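Rhamnogalacturonan endolyase YesW (Bacillus subtilis, PDB 2ZUX) degrades type I rhamnogalacturonan of plant cell walls, cutting the rhamnosyl-galacturonic acid bonds within the chain by elimination, with calcium or manganese required for activity. Local coordinates at residues G490-N495 / V516-D521; T452-W457 / E465-N470. One frame throughout, in Å; residues are numbered along the deposited sequence.

Interaction 1 (G490-N495 / V516-D521). With RAM (alpha-L-rhamnopyranose), chain N; RAM (alpha-L-rhamnopyranose), chain M.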
loop_
_atom_site.group_PDB
_atom_site.type_symbol
_atom_site.label_atom_id
_atom_site.label_comp_id
_atom_site.label_asym_id
_atom_site.label_seq_id
_atom_site.Cartn_x
_atom_site.Cartn_y
_atom_site.Cartn_z
ATOM N N GLY A 490 11.352 15.314 -13.650
ATOM C CA GLY A 490 12.421 14.322 -13.609
ATOM C C GLY A 490 12.009 13.016 -12.948
ATOM O O GLY A 490 12.762 12.038 -12.989
ATOM N N ALA A 491 10.820 13.011 -12.339
ATOM C CA ALA A 491 10.259 11.817 -11.705
ATOM C C ALA A 491 9.181 11.240 -12.609
ATOM O O ALA A 491 8.513 11.977 -13.344
ATOM C CB ALA A 491 9.690 12.155 -10.339
ATOM N N ALA A 492 9.015 9.922 -12.553
ATOM C CA ALA A 492 8.040 9.244 -13.387
ATOM C C ALA A 492 7.213 8.290 -12.555
ATOM O O ALA A 492 7.694 7.707 -11.591
ATOM C CB ALA A 492 8.731 8.487 -14.508
ATOM N N ALA A 493 5.957 8.151 -12.951
ATOM C CA ALA A 493 5.070 7.151 -12.397
ATOM C C ALA A 493 5.216 5.844 -13.167
ATOM O O ALA A 493 5.939 5.770 -14.168
ATOM C CB ALA A 493 3.635 7.656 -12.432
ATOM N N ASN A 494 4.512 4.817 -12.701
ATOM C CA ASN A 494 4.668 3.455 -13.214
ATOM C C ASN A 494 3.356 2.890 -13.747
ATOM O O ASN A 494 2.280 3.461 -13.548
ATOM C CB ASN A 494 5.167 2.494 -12.107
ATOM C CG ASN A 494 6.341 3.031 -11.308
ATOM O OD1 ASN A 494 6.443 2.790 -10.101
ATOM N ND2 ASN A 494 7.231 3.747 -11.965
ATOM N N ASN A 495 3.459 1.737 -14.391
ATOM C CA ASN A 495 2.304 0.909 -14.738
ATOM C C ASN A 495 1.403 1.517 -15.798
ATOM O O ASN A 495 0.181 1.405 -15.739
ATOM C CB ASN A 495 1.527 0.470 -13.480
ATOM C CG ASN A 495 2.394 -0.307 -12.509
ATOM O OD1 ASN A 495 2.373 -0.061 -11.286
ATOM N ND2 ASN A 495 3.149 -1.249 -13.027
ATOM N N VAL A 516 7.176 8.278 -3.142
ATOM C CA VAL A 516 8.383 7.728 -3.725
ATOM C C VAL A 516 8.115 7.545 -5.215
ATOM O O VAL A 516 7.257 6.740 -5.593
ATOM C CB VAL A 516 8.757 6.374 -3.093
ATOM C CG1 VAL A 516 10.081 5.859 -3.673
ATOM C CG2 VAL A 516 8.828 6.494 -1.570
ATOM N N TRP A 517 8.818 8.315 -6.054
ATOM C CA TRP A 517 8.772 8.137 -7.510
ATOM C C TRP A 517 10.161 7.764 -7.998
ATOM O O TRP A 517 11.160 8.275 -7.496
ATOM C CB TRP A 517 8.387 9.431 -8.233
ATOM C CG TRP A 517 6.935 9.813 -8.276
ATOM C CD1 TRP A 517 5.926 9.181 -8.945
ATOM C CD2 TRP A 517 6.357 10.983 -7.689
ATOM N NE1 TRP A 517 4.740 9.871 -8.780
ATOM C CE2 TRP A 517 4.982 10.983 -8.017
ATOM C CE3 TRP A 517 6.866 12.023 -6.902
ATOM C CZ2 TRP A 517 4.111 11.994 -7.588
ATOM C CZ3 TRP A 517 6.007 13.022 -6.477
ATOM C CH2 TRP A 517 4.643 12.997 -6.816
ATOM N N ARG A 518 10.233 6.901 -8.998
ATOM C CA ARG A 518 11.499 6.650 -9.679
ATOM C C ARG A 518 11.868 7.840 -10.561
ATOM O O ARG A 518 11.000 8.615 -10.974
ATOM C CB ARG A 518 11.394 5.400 -10.551
ATOM C CG ARG A 518 10.360 5.504 -11.652
ATOM C CD ARG A 518 10.498 4.378 -12.649
ATOM N NE ARG A 518 9.409 4.402 -13.617
ATOM C CZ ARG A 518 9.514 4.873 -14.852
ATOM N NH1 ARG A 518 10.673 5.369 -15.277
ATOM N NH2 ARG A 518 8.463 4.848 -15.663
ATOM N N THR A 519 13.158 7.985 -10.853
ATOM C CA THR A 519 13.585 8.862 -11.938
ATOM C C THR A 519 13.230 8.189 -13.262
ATOM O O THR A 519 12.978 6.982 -13.307
ATOM C CB THR A 519 15.096 9.120 -11.894
ATOM O OG1 THR A 519 15.792 7.871 -11.972
ATOM C CG2 THR A 519 15.488 9.835 -10.611
ATOM N N GLU A 520 13.221 8.963 -14.340
ATOM C CA GLU A 520 12.847 8.436 -15.656
ATOM C C GLU A 520 13.700 7.233 -16.071
ATOM O O GLU A 520 13.185 6.265 -16.642
ATOM C CB GLU A 520 12.892 9.548 -16.714
ATOM C CG GLU A 520 11.855 10.645 -16.463
ATOM C CD GLU A 520 12.061 11.898 -17.303
ATOM O OE1 GLU A 520 12.729 11.817 -18.358
ATOM O OE2 GLU A 520 11.540 12.965 -16.904
ATOM N N ASP A 521 14.991 7.284 -15.746
ATOM C CA ASP A 521 15.917 6.212 -16.111
ATOM C C ASP A 521 16.099 5.127 -15.043
ATOM O O ASP A 521 16.923 4.231 -15.205
ATOM C CB ASP A 521 17.279 6.787 -16.540
ATOM C CG ASP A 521 18.054 7.431 -15.392
ATOM O OD1 ASP A 521 17.585 7.445 -14.236
ATOM O OD2 ASP A 521 19.170 7.943 -15.649
HETATM C C1 RAM N . 4.169 -0.392 -18.778
HETATM C C2 RAM N . 4.683 -1.341 -17.680
HETATM C C3 RAM N . 5.770 -0.725 -16.795
HETATM C C4 RAM N . 5.393 0.701 -16.417
HETATM C C5 RAM N . 5.279 1.506 -17.707
HETATM C C6 RAM N . 4.990 2.970 -17.427
HETATM O O1 RAM N . 4.854 -0.636 -19.985
HETATM O O2 RAM N . 3.594 -1.764 -16.888
HETATM O O3 RAM N . 5.982 -1.516 -15.647
HETATM O O4 RAM N . 6.280 1.302 -15.486
HETATM O O5 RAM N . 4.203 0.999 -18.480
HETATM C C1 RAM M . -0.683 -2.700 -16.452
HETATM C C2 RAM M . -2.086 -2.113 -16.597
HETATM C C3 RAM M . -2.045 -0.746 -17.288
HETATM C C4 RAM M . -1.274 -0.817 -18.609
HETATM C C5 RAM M . 0.107 -1.432 -18.371
HETATM C C6 RAM M . 0.833 -1.635 -19.695
HETATM O O1 RAM M . 0.037 -1.997 -15.464
HETATM O O2 RAM M . -2.858 -3.028 -17.347
HETATM O O3 RAM M . -3.354 -0.260 -17.518
HETATM O O4 RAM M . -1.184 0.475 -19.183
HETATM O O5 RAM M . 0.008 -2.683 -17.692
HETATM O O HOH W 1 14.895 11.912 -14.343
HETATM O O HOH W 2 7.438 5.972 -9.610
#
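The guanidinium of Arg-518 lays one face against the methyl of Ala-492, CB to CZ 3.7 Å, and turns its edge to the side-chain amide of Asn-494. Amide and guanidinium are nearly coplanar, 16° apart, the two side chains running alongside in opposing senses. As modelled, ND2 of Asn-494 sits 2.8 Å from NE of Arg-518, two donors that share no hydrogen bond; OD1 of the amide bonds to Thr-502. NH2 of Arg-518 makes a weak, bent bond to the carbonyl O of Ala-493, 3.1 Å. This reach needs a chain extended from CG to NE. With a leucine in place of Arg-518, the carbonyl of Ala-493 would probably lose this weak donor and the methyl of Ala-492 the flat group beside it. In the beta-propeller, strand 491-492 lies loosely against strand 514-519: Ala-491 and Thr-519 form an antiparallel non-hydrogen-bonded pair, and Ala-492 N donates to Arg-518 O at 2.9 Å. Water 2 joins Ala-492 O to Arg-518 N. Ala-491 points away overall, yet its CB touches CB of Trp-517 at 3.7 Å. Farther along, Asn-494 and Asn-495 line the rhamnose pocket, where Asn-495 O accepts a weak bond from O1 of the chain M sugar.

Interaction 2 (T452-W457 / E465-N470). With CA (calcium ion), chain F.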
loop_
_atom_site.group_PDB
_atom_site.type_symbol
_atom_site.label_atom_id
_atom_site.label_comp_id
_atom_site.label_asym_id
_atom_site.label_seq_id
_atom_site.Cartn_x
_atom_site.Cartn_y
_atom_site.Cartn_z
ATOM N N THR A 452 -8.576 10.293 -11.101
ATOM C CA THR A 452 -9.336 9.316 -10.335
ATOM C C THR A 452 -8.405 8.140 -10.055
ATOM O O THR A 452 -8.575 7.034 -10.584
ATOM C CB THR A 452 -10.616 8.887 -11.084
ATOM O OG1 THR A 452 -11.280 10.063 -11.557
ATOM C CG2 THR A 452 -11.570 8.130 -10.166
ATOM N N ASN A 453 -7.401 8.410 -9.224
ATOM C CA ASN A 453 -6.314 7.468 -9.000
ATOM C C ASN A 453 -6.021 7.354 -7.502
ATOM O O ASN A 453 -6.590 6.497 -6.841
ATOM C CB ASN A 453 -5.072 7.868 -9.818
ATOM C CG ASN A 453 -3.999 6.811 -9.789
ATOM O OD1 ASN A 453 -4.212 5.714 -9.276
ATOM N ND2 ASN A 453 -2.846 7.121 -10.365
ATOM N N PHE A 454 -5.166 8.226 -6.967
ATOM C CA PHE A 454 -4.842 8.220 -5.541
ATOM C C PHE A 454 -5.362 9.493 -4.880
ATOM O O PHE A 454 -5.508 10.541 -5.519
ATOM C CB PHE A 454 -3.316 8.174 -5.332
ATOM C CG PHE A 454 -2.703 6.779 -5.301
ATOM C CD1 PHE A 454 -3.144 5.747 -6.137
ATOM C CD2 PHE A 454 -1.619 6.538 -4.469
ATOM C CE1 PHE A 454 -2.527 4.488 -6.104
ATOM C CE2 PHE A 454 -1.008 5.293 -4.424
ATOM C CZ PHE A 454 -1.463 4.267 -5.243
ATOM N N GLY A 455 -5.623 9.388 -3.581
ATOM C CA GLY A 455 -5.764 10.542 -2.706
ATOM C C GLY A 455 -4.548 10.559 -1.805
ATOM O O GLY A 455 -4.042 9.495 -1.430
ATOM N N ILE A 456 -4.066 11.766 -1.501
ATOM C CA ILE A 456 -2.883 11.950 -0.665
ATOM C C ILE A 456 -3.049 13.141 0.281
ATOM O O ILE A 456 -3.545 14.205 -0.131
ATOM C CB ILE A 456 -1.612 12.141 -1.532
ATOM C CG1 ILE A 456 -0.372 12.191 -0.646
ATOM C CG2 ILE A 456 -1.734 13.385 -2.434
ATOM C CD1 ILE A 456 0.927 12.231 -1.408
ATOM N N TRP A 457 -2.640 12.975 1.540
ATOM C CA TRP A 457 -2.564 14.115 2.461
ATOM C C TRP A 457 -1.217 14.791 2.263
ATOM O O TRP A 457 -0.186 14.247 2.665
ATOM C CB TRP A 457 -2.764 13.683 3.921
ATOM C CG TRP A 457 -4.179 13.237 4.174
ATOM C CD1 TRP A 457 -5.299 14.028 4.144
ATOM C CD2 TRP A 457 -4.631 11.907 4.463
ATOM N NE1 TRP A 457 -6.424 13.266 4.391
ATOM C CE2 TRP A 457 -6.041 11.963 4.585
ATOM C CE3 TRP A 457 -3.985 10.665 4.622
ATOM C CZ2 TRP A 457 -6.814 10.831 4.868
ATOM C CZ3 TRP A 457 -4.761 9.540 4.905
ATOM C CH2 TRP A 457 -6.161 9.635 5.015
ATOM N N GLU A 465 -5.731 15.693 -0.773
ATOM C CA GLU A 465 -5.343 16.110 -2.112
ATOM C C GLU A 465 -5.363 14.891 -3.049
ATOM O O GLU A 465 -5.701 13.784 -2.624
ATOM C CB GLU A 465 -3.977 16.802 -2.065
ATOM C CG GLU A 465 -3.994 18.190 -1.375
ATOM C CD GLU A 465 -4.349 18.145 0.115
ATOM O OE1 GLU A 465 -3.528 17.661 0.925
ATOM O OE2 GLU A 465 -5.451 18.624 0.499
ATOM N N GLN A 466 -5.045 15.100 -4.320
ATOM C CA GLN A 466 -5.098 14.025 -5.310
ATOM C C GLN A 466 -3.714 13.774 -5.880
ATOM O O GLN A 466 -2.922 14.707 -6.034
ATOM C CB GLN A 466 -6.064 14.367 -6.447
ATOM C CG GLN A 466 -7.540 14.403 -6.043
ATOM C CD GLN A 466 -7.908 15.696 -5.309
ATOM O OE1 GLN A 466 -7.637 16.792 -5.799
ATOM N NE2 GLN A 466 -8.465 15.567 -4.115
ATOM N N LEU A 467 -3.411 12.519 -6.190
ATOM C CA LEU A 467 -2.143 12.178 -6.828
ATOM C C LEU A 467 -2.401 11.333 -8.065
ATOM O O LEU A 467 -3.238 10.428 -8.061
ATOM C CB LEU A 467 -1.223 11.451 -5.842
ATOM C CG LEU A 467 0.152 11.006 -6.361
ATOM C CD1 LEU A 467 1.146 10.999 -5.222
ATOM C CD2 LEU A 467 0.120 9.638 -7.044
ATOM N N ASP A 468 -1.682 11.645 -9.136
ATOM C CA ASP A 468 -1.762 10.891 -10.386
ATOM C C ASP A 468 -0.480 11.181 -11.148
ATOM O O ASP A 468 0.017 12.319 -11.118
ATOM C CB ASP A 468 -2.973 11.354 -11.200
ATOM C CG ASP A 468 -3.362 10.392 -12.314
ATOM O OD1 ASP A 468 -2.968 9.215 -12.298
ATOM O OD2 ASP A 468 -4.117 10.828 -13.210
ATOM N N SER A 469 0.073 10.164 -11.810
ATOM C CA SER A 469 1.318 10.351 -12.547
ATOM C C SER A 469 2.365 10.975 -11.609
ATOM O O SER A 469 2.502 10.528 -10.469
ATOM C CB SER A 469 1.064 11.195 -13.796
ATOM O OG SER A 469 2.220 11.232 -14.623
ATOM N N ASN A 470 3.088 11.999 -12.066
ATOM C CA ASN A 470 4.064 12.682 -11.215
ATOM C C ASN A 470 3.513 13.991 -10.652
ATOM O O ASN A 470 4.256 14.957 -10.459
ATOM C CB ASN A 470 5.381 12.915 -11.970
ATOM C CG ASN A 470 5.254 13.945 -13.083
ATOM O OD1 ASN A 470 4.178 14.150 -13.645
ATOM N ND2 ASN A 470 6.373 14.600 -13.411
HETATM CA CA CA F . -4.894 18.538 2.879
HETATM O O HOH W 3 -6.694 9.318 -12.973
HETATM O O HOH W 4 -3.143 17.240 4.021
#
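Leu-467, Ile-456 and Glu-465 carry most of this contact, a beta hairpin in which strands 454-456 and 465-468 pair antiparallel at the start of a four-stranded sheet of the propeller. Leu-467 and Ile-456 project from the same face of the hairpin, and their side chains run aslant to each other. CG2 of Ile-456 touches CB of Leu-467 at 4.0 Å, and farther out their CD1 atoms meet at the same separation. CB of Leu-467 also packs on CB of Phe-454, 3.9 Å away. Gln-504 and Val-515, from strands 503-505 and 514-519, pack onto both Ile-456 and Leu-467, so this apolar face is buried between neighbouring sheets.

Glu-465 faces Ile-456 in a hydrogen-bonded pair: its N donates to Ile-456 O at 2.7 Å, and Ile-456 N returns a bond to Glu-465 O at 2.8 Å. Its side chain bends at chi2, 65°, which folds the carboxylate back toward the calcium ion in the hairpin loop. Both oxygens, OE1 and OE2, bind the calcium at 2.5 Å. Asp-459, Asp-461, the carbonyl of Leu-463 and water 4 add further ligands. OE2 also accepts a bond from Lys-474 and OE1 one from the backbone N of Trp-458; the metal and the lysine probably offset much of the buried negative charge.

At the far end Asn-453 comes at Asp-468 roughly perpendicular, amide and carboxylate planes 84° apart. ND2 of Asn-453 donates a hydrogen bond to OD1 of Asp-468, 2.9 Å, on the anti side and tilted 32° from the carboxylate plane, while OD2 is linked through water 3 to the backbone N of Thr-452.

From the N terminus, interaction 2 comes first: residues 465-470 return to 452-457 and close the short calcium-binding loop. The chain then runs through strands 471-476 and 481-487, completing that sheet, before 490-495 opens interaction 1. Residues 516-521 close this second, longer loop, which contains strand 503-505. The two closures stand in series, neither nested nor crossed, with centres about 15 Å apart. They still touch: the indole NE1 of Trp-517 lies 2.9 Å from the carbonyl O of Ser-469, a probable hydrogen bond, and the methyl of Ala-493 packs against Ser-469. The turn after strand 465-468 is thereby tied to the neighbouring sheet that holds strand 514-519.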